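Local coordinates for protein phosphoacetylglucosamine mutase (Aspergillus lentulus, PDB 5O9X) that interconverts the 6-phosphate and 1-phosphate of N-acetylglucosamine, a phosphomutase step that in fungi feeds the making of UDP-N-acetylglucosamine, at residues 164-169 / 190-195; 460-465 / 510-515; 468-473 / 481-486. The protein carries 1 engineered substitution. One frame throughout, in Å; residues are numbered along the deposited sequence.

Contact 1: 164-169 / 190-195; sequences TPQLHY and GYYEKL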
loop_
_atom_site.group_PDB
_atom_site.type_symbol
_atom_site.label_atom_id
_atom_site.label_comp_id
_atom_site.label_asym_id
_atom_site.label_seq_id
_atom_site.Cartn_x
_atom_site.Cartn_y
_atom_site.Cartn_z
ATOM N N THR A 164 -0.832 -8.104 -4.411
ATOM C CA THR A 164 0.228 -7.163 -4.747
ATOM C C THR A 164 1.534 -7.458 -4.011
ATOM O O THR A 164 2.579 -7.481 -4.635
ATOM C CB THR A 164 -0.317 -5.739 -4.580
ATOM O OG1 THR A 164 -1.300 -5.538 -5.619
ATOM C CG2 THR A 164 0.797 -4.654 -4.751
ATOM N N PRO A 165 1.496 -7.616 -2.682
ATOM C CA PRO A 165 2.767 -7.845 -1.990
ATOM C C PRO A 165 3.439 -9.168 -2.397
ATOM O O PRO A 165 4.667 -9.224 -2.408
ATOM C CB PRO A 165 2.344 -7.969 -0.503
ATOM C CG PRO A 165 1.057 -7.245 -0.401
ATOM C CD PRO A 165 0.380 -7.330 -1.746
ATOM N N GLN A 166 2.655 -10.209 -2.745
ATOM C CA GLN A 166 3.297 -11.458 -3.331
ATOM C C GLN A 166 4.125 -11.150 -4.565
ATOM O O GLN A 166 5.268 -11.668 -4.683
ATOM C CB GLN A 166 2.297 -12.546 -3.646
ATOM C CG GLN A 166 1.845 -13.228 -2.370
ATOM C CD GLN A 166 0.761 -14.270 -2.664
ATOM O OE1 GLN A 166 -0.051 -14.145 -3.641
ATOM N NE2 GLN A 166 0.744 -15.314 -1.839
ATOM N N LEU A 167 3.567 -10.350 -5.482
ATOM C CA LEU A 167 4.320 -9.973 -6.679
ATOM C C LEU A 167 5.624 -9.177 -6.298
ATOM O O LEU A 167 6.708 -9.486 -6.798
ATOM C CB LEU A 167 3.371 -9.259 -7.730
ATOM C CG LEU A 167 4.329 -8.984 -8.874
ATOM C CD1 LEU A 167 4.673 -10.109 -9.852
ATOM C CD2 LEU A 167 4.221 -7.612 -9.455
ATOM N N HIS A 168 5.528 -8.124 -5.441
ATOM C CA HIS A 168 6.759 -7.423 -4.980
ATOM C C HIS A 168 7.813 -8.377 -4.351
ATOM O O HIS A 168 9.062 -8.250 -4.570
ATOM C CB HIS A 168 6.346 -6.428 -3.891
ATOM C CG HIS A 168 5.791 -5.155 -4.419
ATOM N ND1 HIS A 168 4.536 -5.061 -4.973
ATOM C CD2 HIS A 168 6.336 -3.908 -4.485
ATOM C CE1 HIS A 168 4.300 -3.794 -5.286
ATOM N NE2 HIS A 168 5.392 -3.086 -5.041
ATOM N N TYR A 169 7.330 -9.311 -3.541
ATOM C CA TYR A 169 8.174 -10.375 -2.936
ATOM C C TYR A 169 8.900 -11.200 -4.009
ATOM O O TYR A 169 10.114 -11.409 -3.896
ATOM C CB TYR A 169 7.327 -11.304 -1.980
ATOM C CG TYR A 169 7.993 -12.586 -1.665
ATOM C CD1 TYR A 169 8.835 -12.696 -0.480
ATOM C CD2 TYR A 169 7.874 -13.696 -2.503
ATOM C CE1 TYR A 169 9.463 -13.903 -0.171
ATOM C CE2 TYR A 169 8.537 -14.887 -2.198
ATOM C CZ TYR A 169 9.332 -14.982 -1.052
ATOM O OH TYR A 169 9.999 -16.196 -0.757
ATOM N N GLY A 190 7.265 -20.144 -1.528
ATOM C CA GLY A 190 8.373 -19.562 -0.817
ATOM C C GLY A 190 7.897 -18.376 0.053
ATOM O O GLY A 190 8.325 -18.191 1.209
ATOM N N TYR A 191 6.991 -17.599 -0.506
ATOM C CA TYR A 191 6.342 -16.471 0.275
ATOM C C TYR A 191 5.667 -16.981 1.565
ATOM O O TYR A 191 5.948 -16.460 2.655
ATOM C CB TYR A 191 5.338 -15.763 -0.638
ATOM C CG TYR A 191 4.449 -14.740 0.041
ATOM C CD1 TYR A 191 4.881 -13.431 0.148
ATOM C CD2 TYR A 191 3.180 -15.106 0.593
ATOM C CE1 TYR A 191 4.078 -12.468 0.760
ATOM C CE2 TYR A 191 2.392 -14.154 1.275
ATOM C CZ TYR A 191 2.840 -12.862 1.343
ATOM O OH TYR A 191 2.103 -11.892 1.966
ATOM N N TYR A 192 4.862 -18.060 1.471
ATOM C CA TYR A 192 4.167 -18.582 2.678
ATOM C C TYR A 192 5.164 -19.128 3.703
ATOM O O TYR A 192 5.000 -18.896 4.934
ATOM C CB TYR A 192 3.175 -19.706 2.358
ATOM C CG TYR A 192 2.081 -19.265 1.389
ATOM C CD1 TYR A 192 1.391 -18.047 1.595
ATOM C CD2 TYR A 192 1.778 -20.032 0.254
ATOM C CE1 TYR A 192 0.390 -17.591 0.641
ATOM C CE2 TYR A 192 0.811 -19.618 -0.688
ATOM C CZ TYR A 192 0.137 -18.415 -0.490
ATOM O OH TYR A 192 -0.799 -18.020 -1.400
ATOM N N GLU A 193 6.193 -19.821 3.189
ATOM C CA GLU A 193 7.239 -20.430 4.042
ATOM C C GLU A 193 7.988 -19.348 4.837
ATOM O O GLU A 193 8.272 -19.497 6.057
ATOM C CB GLU A 193 8.211 -21.209 3.133
ATOM C CG GLU A 193 7.553 -22.488 2.688
ATOM C CD GLU A 193 8.414 -23.321 1.735
ATOM O OE1 GLU A 193 9.380 -22.768 1.157
ATOM O OE2 GLU A 193 8.113 -24.537 1.600
ATOM N N LYS A 194 8.327 -18.261 4.153
ATOM C CA LYS A 194 9.062 -17.160 4.819
ATOM C C LYS A 194 8.225 -16.488 5.889
ATOM O O LYS A 194 8.713 -16.266 7.027
ATOM C CB LYS A 194 9.509 -16.114 3.804
ATOM C CG LYS A 194 10.508 -15.079 4.375
ATOM C CD LYS A 194 10.652 -13.966 3.320
ATOM C CE LYS A 194 11.552 -12.812 3.787
ATOM N NZ LYS A 194 12.931 -13.299 3.936
ATOM N N LEU A 195 6.986 -16.122 5.535
ATOM C CA LEU A 195 6.077 -15.530 6.536
ATOM C C LEU A 195 5.874 -16.481 7.705
ATOM O O LEU A 195 6.030 -16.081 8.919
ATOM C CB LEU A 195 4.738 -15.119 5.905
ATOM C CG LEU A 195 4.647 -13.695 5.363
ATOM C CD1 LEU A 195 5.475 -13.614 4.112
ATOM C CD2 LEU A 195 3.155 -13.489 4.998
#

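Contact 2: 460-465 / 510-515; sequences LVRVEV and EDAVRV. With G16 (1,6-di-O-phosphono-alpha-D-glucopyranose), chain B.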
loop_
_atom_site.group_PDB
_atom_site.type_symbol
_atom_site.label_atom_id
_atom_site.label_comp_id
_atom_site.label_asym_id
_atom_site.label_seq_id
_atom_site.Cartn_x
_atom_site.Cartn_y
_atom_site.Cartn_z
ATOM N N LEU A 460 -14.516 11.581 6.084
ATOM C CA LEU A 460 -14.064 11.731 4.673
ATOM C C LEU A 460 -15.255 11.990 3.788
ATOM O O LEU A 460 -16.322 11.361 3.990
ATOM C CB LEU A 460 -13.370 10.435 4.170
ATOM C CG LEU A 460 -11.926 10.223 4.730
ATOM C CD1 LEU A 460 -11.458 8.766 4.622
ATOM C CD2 LEU A 460 -10.859 11.182 4.117
ATOM N N VAL A 461 -15.128 12.898 2.814
ATOM C CA VAL A 461 -16.199 13.092 1.794
ATOM C C VAL A 461 -15.561 13.058 0.427
ATOM O O VAL A 461 -14.575 13.809 0.190
ATOM C CB VAL A 461 -16.868 14.488 1.934
ATOM C CG1 VAL A 461 -18.069 14.650 0.921
ATOM C CG2 VAL A 461 -17.362 14.687 3.338
ATOM N N ARG A 462 -16.129 12.243 -0.475
ATOM C CA ARG A 462 -15.570 12.103 -1.809
ATOM C C ARG A 462 -16.405 13.053 -2.650
ATOM O O ARG A 462 -17.633 12.901 -2.697
ATOM C CB ARG A 462 -15.741 10.649 -2.311
ATOM C CG ARG A 462 -15.108 10.253 -3.672
ATOM C CD ARG A 462 -15.634 8.838 -4.027
ATOM N NE ARG A 462 -15.067 8.310 -5.267
ATOM C CZ ARG A 462 -15.518 8.716 -6.465
ATOM N NH1 ARG A 462 -16.531 9.582 -6.524
ATOM N NH2 ARG A 462 -14.972 8.251 -7.566
ATOM N N VAL A 463 -15.744 14.049 -3.262
ATOM C CA VAL A 463 -16.462 15.112 -3.967
ATOM C C VAL A 463 -16.208 14.959 -5.468
ATOM O O VAL A 463 -15.067 14.955 -5.898
ATOM C CB VAL A 463 -16.070 16.555 -3.492
ATOM C CG1 VAL A 463 -16.823 17.637 -4.315
ATOM C CG2 VAL A 463 -16.254 16.703 -1.965
ATOM N N GLU A 464 -17.283 14.866 -6.259
ATOM C CA GLU A 464 -17.110 14.833 -7.756
ATOM C C GLU A 464 -17.033 16.232 -8.307
ATOM O O GLU A 464 -17.782 17.061 -7.866
ATOM C CB GLU A 464 -18.274 14.020 -8.381
ATOM C CG GLU A 464 -17.892 12.562 -8.232
ATOM C CD GLU A 464 -18.873 11.574 -8.772
ATOM O OE1 GLU A 464 -20.031 11.966 -9.074
ATOM O OE2 GLU A 464 -18.473 10.372 -8.798
ATOM N N VAL A 465 -16.050 16.519 -9.157
ATOM C CA VAL A 465 -15.912 17.867 -9.735
ATOM C C VAL A 465 -15.725 17.690 -11.256
ATOM O O VAL A 465 -15.316 16.632 -11.689
ATOM C CB VAL A 465 -14.651 18.602 -9.122
ATOM C CG1 VAL A 465 -14.819 18.826 -7.615
ATOM C CG2 VAL A 465 -13.395 17.789 -9.402
ATOM N N GLU A 510 -8.770 7.888 -8.407
ATOM C CA GLU A 510 -10.133 8.018 -8.832
ATOM C C GLU A 510 -10.376 9.443 -9.278
ATOM O O GLU A 510 -9.654 10.358 -8.857
ATOM C CB GLU A 510 -11.069 7.804 -7.614
ATOM C CG GLU A 510 -10.971 6.420 -7.062
ATOM C CD GLU A 510 -11.839 6.319 -5.815
ATOM O OE1 GLU A 510 -11.348 5.994 -4.684
ATOM O OE2 GLU A 510 -13.011 6.630 -6.024
ATOM N N ASP A 511 -11.406 9.628 -10.116
ATOM C CA ASP A 511 -11.810 10.950 -10.510
ATOM C C ASP A 511 -12.679 11.645 -9.408
ATOM O O ASP A 511 -13.930 11.688 -9.461
ATOM C CB ASP A 511 -12.590 10.868 -11.828
ATOM C CG ASP A 511 -12.793 12.260 -12.448
ATOM O OD1 ASP A 511 -12.264 13.262 -11.900
ATOM O OD2 ASP A 511 -13.482 12.350 -13.469
ATOM N N ALA A 512 -12.035 12.148 -8.355
ATOM C CA ALA A 512 -12.726 12.886 -7.315
ATOM C C ALA A 512 -11.724 13.790 -6.613
ATOM O O ALA A 512 -10.497 13.621 -6.781
ATOM C CB ALA A 512 -13.259 11.910 -6.276
ATOM N N VAL A 513 -12.276 14.730 -5.812
ATOM C CA VAL A 513 -11.519 15.446 -4.820
ATOM C C VAL A 513 -11.906 14.842 -3.453
ATOM O O VAL A 513 -13.119 14.748 -3.125
ATOM C CB VAL A 513 -11.817 16.972 -4.872
ATOM C CG1 VAL A 513 -11.142 17.748 -3.724
ATOM C CG2 VAL A 513 -11.154 17.475 -6.167
ATOM N N ARG A 514 -10.878 14.649 -2.594
ATOM C CA ARG A 514 -11.161 14.137 -1.241
ATOM C C ARG A 514 -11.171 15.259 -0.236
ATOM O O ARG A 514 -10.270 16.082 -0.249
ATOM C CB ARG A 514 -10.061 13.136 -0.819
ATOM C CG ARG A 514 -9.934 11.939 -1.757
ATOM C CD ARG A 514 -9.157 10.779 -1.093
ATOM N NE ARG A 514 -8.880 9.675 -2.069
ATOM C CZ ARG A 514 -9.811 8.810 -2.519
ATOM N NH1 ARG A 514 -11.114 8.954 -2.147
ATOM N NH2 ARG A 514 -9.419 7.820 -3.383
ATOM N N VAL A 515 -12.142 15.214 0.681
ATOM C CA VAL A 515 -12.166 16.151 1.803
ATOM C C VAL A 515 -12.012 15.322 3.064
ATOM O O VAL A 515 -12.775 14.363 3.278
ATOM C CB VAL A 515 -13.503 16.934 1.833
ATOM C CG1 VAL A 515 -13.665 17.740 3.145
ATOM C CG2 VAL A 515 -13.558 17.871 0.576
HETATM C C1 G16 B . -3.266 3.875 -3.456
HETATM C C2 G16 B . -1.881 4.234 -2.928
HETATM C C3 G16 B . -1.990 4.784 -1.469
HETATM C C4 G16 B . -2.936 5.962 -1.320
HETATM C C5 G16 B . -4.298 5.540 -1.855
HETATM C C6 G16 B . -5.280 6.672 -2.050
HETATM O O1 G16 B . -3.813 2.828 -2.648
HETATM O O2 G16 B . -0.921 3.135 -2.992
HETATM O O3 G16 B . -0.711 5.036 -1.042
HETATM O O4 G16 B . -3.150 6.426 0.085
HETATM O O5 G16 B . -4.210 5.061 -3.219
HETATM O O6 G16 B . -4.659 7.627 -3.025
HETATM P P G16 B . -5.530 8.902 -3.522
HETATM O O1P G16 B . -6.082 9.638 -2.280
HETATM O O2P G16 B . -6.725 8.365 -4.345
HETATM O O3P G16 B . -4.645 9.751 -4.460
HETATM P "P'" G16 B . -4.245 1.369 -3.256
HETATM O O1X G16 B . -3.240 1.011 -4.385
HETATM O O2X G16 B . -5.632 1.560 -3.949
HETATM O O3X G16 B . -4.426 0.426 -2.118
HETATM O O HOH W 1 -16.030 9.690 -9.903
HETATM O O HOH W 2 -14.745 14.225 -10.173
HETATM O O HOH W 3 -12.393 15.879 -12.814
#

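Contact 3: 468-473 / 481-486; sequences RSIFKA and ESPPGL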
loop_
_atom_site.group_PDB
_atom_site.type_symbol
_atom_site.label_atom_id
_atom_site.label_comp_id
_atom_site.label_asym_id
_atom_site.label_seq_id
_atom_site.Cartn_x
_atom_site.Cartn_y
_atom_site.Cartn_z
ATOM N N ARG A 468 -10.568 17.930 -11.965
ATOM C CA ARG A 468 -9.879 17.916 -10.648
ATOM C C ARG A 468 -8.441 18.519 -10.783
ATOM O O ARG A 468 -7.812 18.873 -9.774
ATOM C CB ARG A 468 -9.946 16.510 -9.978
ATOM C CG ARG A 468 -8.997 15.578 -10.560
ATOM C CD ARG A 468 -9.337 14.116 -10.253
ATOM N NE ARG A 468 -9.064 13.450 -11.532
ATOM C CZ ARG A 468 -8.304 12.395 -11.712
ATOM N NH1 ARG A 468 -7.809 11.731 -10.708
ATOM N NH2 ARG A 468 -8.145 11.934 -12.945
ATOM N N SER A 469 -7.980 18.725 -12.026
ATOM C CA SER A 469 -6.646 19.285 -12.290
ATOM C C SER A 469 -6.539 20.738 -11.835
ATOM O O SER A 469 -5.431 21.229 -11.674
ATOM C CB SER A 469 -6.225 19.179 -13.752
ATOM O OG SER A 469 -6.873 20.175 -14.530
ATOM N N ILE A 470 -7.657 21.398 -11.570
ATOM C CA ILE A 470 -7.546 22.762 -10.997
ATOM C C ILE A 470 -7.263 22.765 -9.459
ATOM O O ILE A 470 -7.003 23.830 -8.874
ATOM C CB ILE A 470 -8.760 23.643 -11.321
ATOM C CG1 ILE A 470 -9.955 23.240 -10.431
ATOM C CG2 ILE A 470 -9.099 23.551 -12.824
ATOM C CD1 ILE A 470 -11.146 24.166 -10.484
ATOM N N PHE A 471 -7.352 21.598 -8.812
ATOM C CA PHE A 471 -7.061 21.500 -7.339
ATOM C C PHE A 471 -5.600 21.100 -7.173
ATOM O O PHE A 471 -5.224 19.949 -7.455
ATOM C CB PHE A 471 -7.972 20.462 -6.688
ATOM C CG PHE A 471 -9.404 20.890 -6.684
ATOM C CD1 PHE A 471 -9.921 21.612 -5.585
ATOM C CD2 PHE A 471 -10.209 20.733 -7.848
ATOM C CE1 PHE A 471 -11.269 22.011 -5.564
ATOM C CE2 PHE A 471 -11.526 21.156 -7.833
ATOM C CZ PHE A 471 -12.059 21.803 -6.729
ATOM N N LYS A 472 -4.757 22.060 -6.796
ATOM C CA LYS A 472 -3.276 21.822 -6.759
ATOM C C LYS A 472 -2.832 22.102 -5.322
ATOM O O LYS A 472 -3.126 23.181 -4.754
ATOM C CB LYS A 472 -2.499 22.683 -7.771
ATOM C CG LYS A 472 -2.991 22.504 -9.233
ATOM C CD LYS A 472 -2.186 23.263 -10.318
ATOM C CE LYS A 472 -2.076 24.753 -10.046
ATOM N NZ LYS A 472 -2.749 25.761 -10.927
ATOM N N ALA A 473 -2.231 21.106 -4.720
ATOM C CA ALA A 473 -1.928 21.201 -3.308
ATOM C C ALA A 473 -0.427 21.248 -2.988
ATOM O O ALA A 473 0.383 20.758 -3.755
ATOM C CB ALA A 473 -2.612 20.030 -2.560
ATOM N N GLU A 481 -2.994 25.511 -3.430
ATOM C CA GLU A 481 -2.491 26.684 -4.148
ATOM C C GLU A 481 -3.631 27.183 -5.076
ATOM O O GLU A 481 -3.803 28.387 -5.318
ATOM C CB GLU A 481 -1.251 26.251 -4.993
ATOM C CG GLU A 481 -1.078 26.968 -6.342
ATOM C CD GLU A 481 -0.280 26.162 -7.343
ATOM O OE1 GLU A 481 0.053 24.956 -7.088
ATOM O OE2 GLU A 481 0.058 26.748 -8.401
ATOM N N SER A 482 -4.418 26.255 -5.564
ATOM C CA SER A 482 -5.452 26.526 -6.573
ATOM C C SER A 482 -6.618 25.556 -6.294
ATOM O O SER A 482 -6.353 24.448 -5.847
ATOM C CB SER A 482 -4.838 26.231 -7.940
ATOM O OG SER A 482 -5.854 26.374 -8.958
ATOM N N PRO A 483 -7.886 25.915 -6.525
ATOM C CA PRO A 483 -8.344 27.177 -7.136
ATOM C C PRO A 483 -8.137 28.410 -6.209
ATOM O O PRO A 483 -8.112 28.268 -4.998
ATOM C CB PRO A 483 -9.891 26.951 -7.315
ATOM C CG PRO A 483 -10.122 25.515 -7.026
ATOM C CD PRO A 483 -9.028 25.064 -6.129
ATOM N N PRO A 484 -7.940 29.614 -6.804
ATOM C CA PRO A 484 -7.619 30.834 -6.019
ATOM C C PRO A 484 -8.726 31.049 -5.012
ATOM O O PRO A 484 -9.911 30.880 -5.371
ATOM C CB PRO A 484 -7.650 31.969 -7.083
ATOM C CG PRO A 484 -7.294 31.230 -8.373
ATOM C CD PRO A 484 -7.919 29.855 -8.266
ATOM N N GLY A 485 -8.367 31.363 -3.760
ATOM C CA GLY A 485 -9.378 31.782 -2.772
ATOM C C GLY A 485 -9.948 30.609 -1.958
ATOM O O GLY A 485 -10.523 30.832 -0.962
ATOM N N LEU A 486 -9.806 29.353 -2.410
ATOM C CA LEU A 486 -10.472 28.224 -1.729
ATOM C C LEU A 486 -9.758 27.887 -0.421
ATOM O O LEU A 486 -10.431 27.622 0.570
ATOM C CB LEU A 486 -10.523 26.943 -2.626
ATOM C CG LEU A 486 -11.200 25.697 -1.966
ATOM C CD1 LEU A 486 -12.601 26.039 -1.482
ATOM C CD2 LEU A 486 -11.246 24.561 -2.962
#

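Contact 1: 164-169 / 190-195
Y169 and Y191 both carry CG anti to the backbone N (chi1 163° and 171°), and from two helices that run nearly perpendicular this sends each ring out into the gap between them. Q166 swings the other way, with CG beside its own N, and its extended chain then crosses the Y191 ring at about a right angle. The outcome is a layered arrangement centred on Y191. Its edge is turned to the face of Y169 in a T-shaped pair, centroids 5.4 Å apart, while Q166 CG sits almost exactly above the middle of its ring, 3.6 Å from the centroid, as a CH-pi contact. L195 CD1, from the same helix, lies over the opposite face, offset toward the rim. Y191 CA lies over the Y169 face that receives the Y191 edge, and the aliphatic CD of K194 meets Y169 CE1 at the ring edge, 3.7 Å away. Beyond the ring, Q166 NE2 donates to Y192 OH across 3.1 Å, with the hydroxyl in the amide plane, which fixes the flat end of the glutamine; Y192 OH is also bonded to E188. The other phenols are held outside the pair of helices: Y169 OH by the carbonyl of E185, Y191 OH by D427. The contact joins helix 164-176, in the range of domain I, to helix 188-202, in that of domain II, consistent with a seam between the first two domains. Ring faces, edges and methylenes supply its packing, while each buried polar tip named here is engaged by a specific partner.

Contact 2: 460-465 / 510-515
R462 leaves strand 458-463 opposite R514 of strand 513-518, the two forming an antiparallel non-hydrogen-bonded pair, and its side chain runs extended past A512 to E510. V461 with V515 and V463 with V513 form the flanking hydrogen-bonded pairs, each with two N-H...O bonds. From CB the chain of R462 reaches CG, which rests 3.6 Å from A512 CB; CD comes next, approaching the carboxylate. NE donates to E510 OE2 at 2.8 Å, on the syn side but tilted 28° from the carboxylate plane, while NH2 comes in on the anti side of the same atom at 3.0 Å, a side-on grip on one acceptor. A512 CB lies over the centre of the guanidinium face. NH1 closes a salt bridge with E464 OE2, and water 1 joins NH2 and E464 OE2 to the carbonyl of D511. E510 OE1 takes a nearly straight bond (171°) from R514 NH2 and another from H70. R514 presents its edge to the 6-phosphate of the bound sugar bisphosphate, NE to O1P at 2.8 Å and NH2 to O2P at 2.9 Å. The four valines pack beneath helix 522-539 on the reverse face. The C-terminal sheet thus contributes a phosphate-binding arginine, beside the ligand-bonded S507 and T509. E510, shared by R462, R514 and the ligand-binding H70, acts as a second-shell carboxylate that probably helps to orient R514 and to temper its charge.

Contact 3: 468-473 / 481-486
F471 and P483 meet obliquely, the proline laid over one face of the phenyl ring with CG 4.2 Å from the centroid in a CH-pi contact, offset toward the rim. The peptide before P483 is cis. L486 comes to the same ring at its edge, CD2 lying 3.6 Å from F471 CE1, so the phenyl is held on two sides by residues of 481-486. I470 also reaches P483, crossing it at about a right angle, with chi1 at 76° directing its CD1 to within 3.9 Å of the same P483 CG.

S482 turns differently: with OG anti to its N, the hydroxyl reaches back along the opposing chain and donates to I470 O at 2.8 Å. Next to it K472 and S482 form an antiparallel hydrogen-bonded pair, K472 N donating to S482 O at 3.0 Å. E481 N and S482 N both turn to K472 O, the first at 2.7 Å and the second in a weak bond. Two residues facing one is a classic beta bulge, here in the hairpin of strands 472-474 and 479-482. Alongside, the bent chain of K472 passes obliquely over the carboxylate of E481. Contact there is made mostly by the methylenes, K472 CE lying 3.4 Å from E481 OE2, whereas the salt bridge from NZ is a long one.

F471, P483 and L486 also lean on helix 522-539, and F471 on V513, which ties the hairpin to the body of the C-terminal domain. The chemistry is therefore divided: apolar groups anchor the inward side, a serine hydroxyl prolongs the backbone pairing beyond the bulge, and the lysine-glutamate pair at the surface probably adds little more than a loose electrostatic attraction.

In the fold
Contact 1 is buried between helices of the first two domain ranges, and lies across the chain's centre from the others, its centre 33 Å from that of contact 2. Contacts 2 and 3 share the C-terminal domain, and both pack against helix 522-539. They touch directly: R468 reaches back toward D511 and the backbone of E510, and F471 packs on V513. Contact 2 couples backbone pairing to a charge network facing the ligand; contact 3, farthest from the chain's centre, has a short bulged hairpin and a loose surface ion pair. Aromatic packing dominates contact 1, with no salt bridge between its two segments; acidic side chains outside them hold two of its phenols.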